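Local coordinates for phenylacetic acid degradation protein PaaI (Thermus thermophilus HB8, PDB 1WLU) that probably hydrolyses acyl-CoA thioesters as a hot dog fold thioesterase, and has been seen to bind coenzyme A, at residues L64-D69 / A108-T113. Numbering follows the deposited sequence.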
ATOM      1  N   LEU A  64       8.590   7.187  -3.412  1.00 12.51           N
ATOM      2  CA  LEU A  64       8.569   7.043  -1.965  1.00 12.41           C
ATOM      3  C   LEU A  64       7.867   5.721  -1.662  1.00 12.24           C
ATOM      4  O   LEU A  64       8.483   4.789  -1.151  1.00 11.65           O
ATOM      5  CB  LEU A  64       7.806   8.193  -1.298  1.00 14.18           C
ATOM      6  CG  LEU A  64       8.496   9.560  -1.229  1.00 13.53           C
ATOM      7  CD1 LEU A  64       7.546  10.571  -0.607  1.00 14.84           C
ATOM      8  CD2 LEU A  64       9.778   9.457  -0.412  1.00 14.62           C
ATOM      9  N   SER A  65       6.583   5.642  -2.007  1.00 12.13           N
ATOM     10  CA  SER A  65       5.786   4.443  -1.755  1.00 12.04           C
ATOM     11  C   SER A  65       4.932   4.063  -2.954  1.00 12.09           C
ATOM     12  O   SER A  65       4.253   4.910  -3.533  1.00 12.27           O
ATOM     13  CB  SER A  65       4.870   4.672  -0.554  1.00 12.83           C
ATOM     14  OG  SER A  65       4.132   3.499  -0.256  1.00 13.33           O
ATOM     15  N   CYS A  66       4.958   2.781  -3.308  1.00 11.58           N
ATOM     16  CA  CYS A  66       4.181   2.282  -4.435  1.00 12.08           C
ATOM     17  C   CYS A  66       3.439   1.009  -4.070  1.00 12.36           C
ATOM     18  O   CYS A  66       3.959   0.158  -3.346  1.00 13.36           O
ATOM     19  CB  CYS A  66       5.096   1.999  -5.624  1.00 12.38           C
ATOM     20  SG  CYS A  66       6.060   3.432  -6.136  1.00 14.16           S
ATOM     21  N   ARG A  67       2.217   0.889  -4.577  1.00 11.24           N
ATOM     22  CA  ARG A  67       1.389  -0.285  -4.338  1.00 11.34           C
ATOM     23  C   ARG A  67       1.063  -0.917  -5.679  1.00 10.66           C
ATOM     24  O   ARG A  67       0.759  -0.221  -6.652  1.00 11.59           O
ATOM     25  CB  ARG A  67       0.089   0.106  -3.632  1.00 11.00           C
ATOM     26  CG  ARG A  67      -0.891  -1.049  -3.411  1.00 12.04           C
ATOM     27  CD  ARG A  67      -2.174  -0.510  -2.794  1.00 11.51           C
ATOM     28  NE  ARG A  67      -3.233  -1.511  -2.669  1.00 11.50           N
ATOM     29  CZ  ARG A  67      -3.602  -2.089  -1.530  1.00 12.21           C
ATOM     30  NH1 ARG A  67      -2.999  -1.784  -0.387  1.00 12.16           N
ATOM     31  NH2 ARG A  67      -4.601  -2.962  -1.532  1.00 12.74           N
ATOM     32  N   MET A  68       1.141  -2.240  -5.729  1.00 11.26           N
ATOM     33  CA  MET A  68       0.841  -2.976  -6.943  1.00 11.72           C
ATOM     34  C   MET A  68      -0.196  -4.044  -6.613  1.00 11.31           C
ATOM     35  O   MET A  68       0.052  -4.921  -5.779  1.00 10.91           O
ATOM     36  CB  MET A  68       2.114  -3.634  -7.485  1.00 13.35           C
ATOM     37  CG  MET A  68       1.931  -4.362  -8.800  1.00 13.75           C
ATOM     38  SD  MET A  68       1.704  -3.242 -10.190  1.00 15.97           S
ATOM     39  CE  MET A  68       2.030  -4.369 -11.555  1.00 15.04           C
ATOM     40  N   ASP A  69      -1.361  -3.950  -7.249  1.00 11.17           N
ATOM     41  CA  ASP A  69      -2.440  -4.913  -7.050  1.00 11.29           C
ATOM     42  C   ASP A  69      -2.559  -5.734  -8.329  1.00 11.76           C
ATOM     43  O   ASP A  69      -2.789  -5.187  -9.405  1.00 11.76           O
ATOM     44  CB  ASP A  69      -3.753  -4.185  -6.745  1.00 11.97           C
ATOM     45  CG  ASP A  69      -3.737  -3.503  -5.388  1.00 11.88           C
ATOM     46  OD1 ASP A  69      -3.424  -4.181  -4.386  1.00 13.07           O
ATOM     47  OD2 ASP A  69      -4.046  -2.294  -5.317  1.00 12.57           O
ATOM     48  N   ALA A 108      -3.509  -5.257 -13.745  1.00 12.93           N
ATOM     49  CA  ALA A 108      -3.023  -4.815 -12.442  1.00 11.65           C
ATOM     50  C   ALA A 108      -3.232  -3.320 -12.280  1.00 11.84           C
ATOM     51  O   ALA A 108      -3.443  -2.602 -13.257  1.00 12.64           O
ATOM     52  CB  ALA A 108      -1.536  -5.151 -12.293  1.00 12.74           C
ATOM     53  N   LEU A 109      -3.180  -2.866 -11.033  1.00 11.90           N
ATOM     54  CA  LEU A 109      -3.339  -1.454 -10.708  1.00 12.13           C
ATOM     55  C   LEU A 109      -2.170  -1.041  -9.826  1.00 12.44           C
ATOM     56  O   LEU A 109      -1.908  -1.660  -8.794  1.00 12.12           O
ATOM     57  CB  LEU A 109      -4.649  -1.215  -9.956  1.00 14.05           C
ATOM     58  CG  LEU A 109      -4.878   0.227  -9.490  1.00 14.09           C
ATOM     59  CD1 LEU A 109      -5.079   1.127 -10.699  1.00 16.24           C
ATOM     60  CD2 LEU A 109      -6.093   0.287  -8.576  1.00 16.39           C
ATOM     61  N   PHE A 110      -1.481   0.015 -10.238  1.00 12.54           N
ATOM     62  CA  PHE A 110      -0.329   0.540  -9.518  1.00 12.38           C
ATOM     63  C   PHE A 110      -0.678   1.936  -9.010  1.00 12.19           C
ATOM     64  O   PHE A 110      -1.272   2.738  -9.726  1.00 13.70           O
ATOM     65  CB  PHE A 110       0.868   0.554 -10.490  1.00 12.18           C
ATOM     66  CG  PHE A 110       2.105   1.246  -9.976  1.00 12.89           C
ATOM     67  CD1 PHE A 110       2.146   2.632  -9.838  1.00 13.53           C
ATOM     68  CD2 PHE A 110       3.267   0.515  -9.729  1.00 12.87           C
ATOM     69  CE1 PHE A 110       3.328   3.279  -9.471  1.00 14.29           C
ATOM     70  CE2 PHE A 110       4.451   1.155  -9.363  1.00 15.07           C
ATOM     71  CZ  PHE A 110       4.479   2.538  -9.237  1.00 14.19           C
ATOM     72  N   THR A 111      -0.337   2.201  -7.756  1.00 11.17           N
ATOM     73  CA  THR A 111      -0.593   3.496  -7.139  1.00 12.05           C
ATOM     74  C   THR A 111       0.735   3.920  -6.526  1.00 12.66           C
ATOM     75  O   THR A 111       1.291   3.200  -5.702  1.00 14.43           O
ATOM     76  CB  THR A 111      -1.654   3.378  -6.025  1.00 14.00           C
ATOM     77  OG1 THR A 111      -2.801   2.679  -6.525  1.00 15.43           O
ATOM     78  CG2 THR A 111      -2.082   4.763  -5.551  1.00 15.92           C
ATOM     79  N   GLY A 112       1.255   5.076  -6.921  1.00 12.42           N
ATOM     80  CA  GLY A 112       2.535   5.494  -6.380  1.00 12.68           C
ATOM     81  C   GLY A 112       2.671   6.966  -6.068  1.00 12.72           C
ATOM     82  O   GLY A 112       2.049   7.811  -6.710  1.00 12.21           O
ATOM     83  N   THR A 113       3.490   7.265  -5.066  1.00 12.07           N
ATOM     84  CA  THR A 113       3.737   8.637  -4.655  1.00 12.54           C
ATOM     85  C   THR A 113       5.227   8.922  -4.722  1.00 12.96           C
ATOM     86  O   THR A 113       6.046   8.104  -4.302  1.00 12.45           O
ATOM     87  CB  THR A 113       3.233   8.878  -3.225  1.00 12.03           C
ATOM     88  OG1 THR A 113       1.805   8.783  -3.214  1.00 13.27           O
ATOM     89  CG2 THR A 113       3.652  10.259  -2.726  1.00 13.63           C
TER
HETATM   90  O   HOH W   1      -2.627  -0.099  -6.441  1.00 13.33           O
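Residues 64-69 and 108-113 run antiparallel at 172°, joined by hydrogen-bonded pairs at Ser65-Thr113, Arg67-Thr111 and Asp69-Leu109, with Cys66-Gly112 and Met68-Phe110 as the non-hydrogen-bonded pairs between them. The pairing is regular until a classic beta bulge sets both Leu64 and Ser65 against Thr113: Thr113 O accepts a bond of 2.8 Å from Leu64 N and a weak one of 3.4 Å from Ser65 N.

Cys66, Met68 and Phe110 share the apolar face. Phe110 has CG anti to its backbone N (chi1 172°), which leans the ring forward, toward Gly112, with its CZ end against Cys66; Cys66 SG lies obliquely to the ring, 3.6 Å from Phe110 CZ. Gly112, having no side chain, leaves the ring room on this face. Met68, its chain bent at chi2, crosses Phe110 at about a right angle and sets its sulfur at the ring edge, SD being 4.1 Å from Phe110 CD2, while its methyl CE rests 3.7 Å from Ala108 CB.

The other face is largely polar, Leu109 excepted. The extended chain of Arg67 rises from the sheet and leans toward Asp69, two residues on, donating from NE to the syn lone pair of Asp69 OD2 at 2.9 Å, nearly in the guanidinium plane. A water links Asp69 OD2, Leu109 O and Thr111 OG1; the threonine hydroxyl, able to donate or accept, suits a water already bridging a carboxylate and a carbonyl.

Strand 93-102 flanks 105-116 on its far side, and helix 40-56, the sausage of the hot dog fold, covers the apolar face through Tyr44, Ala47 and Phe51. Strand 61-70, outermost within its chain, pairs antiparallel with a strand of the second subunit, where Asp69 OD1 meets Ser65 OG of that subunit, so the sheet continues across the interface.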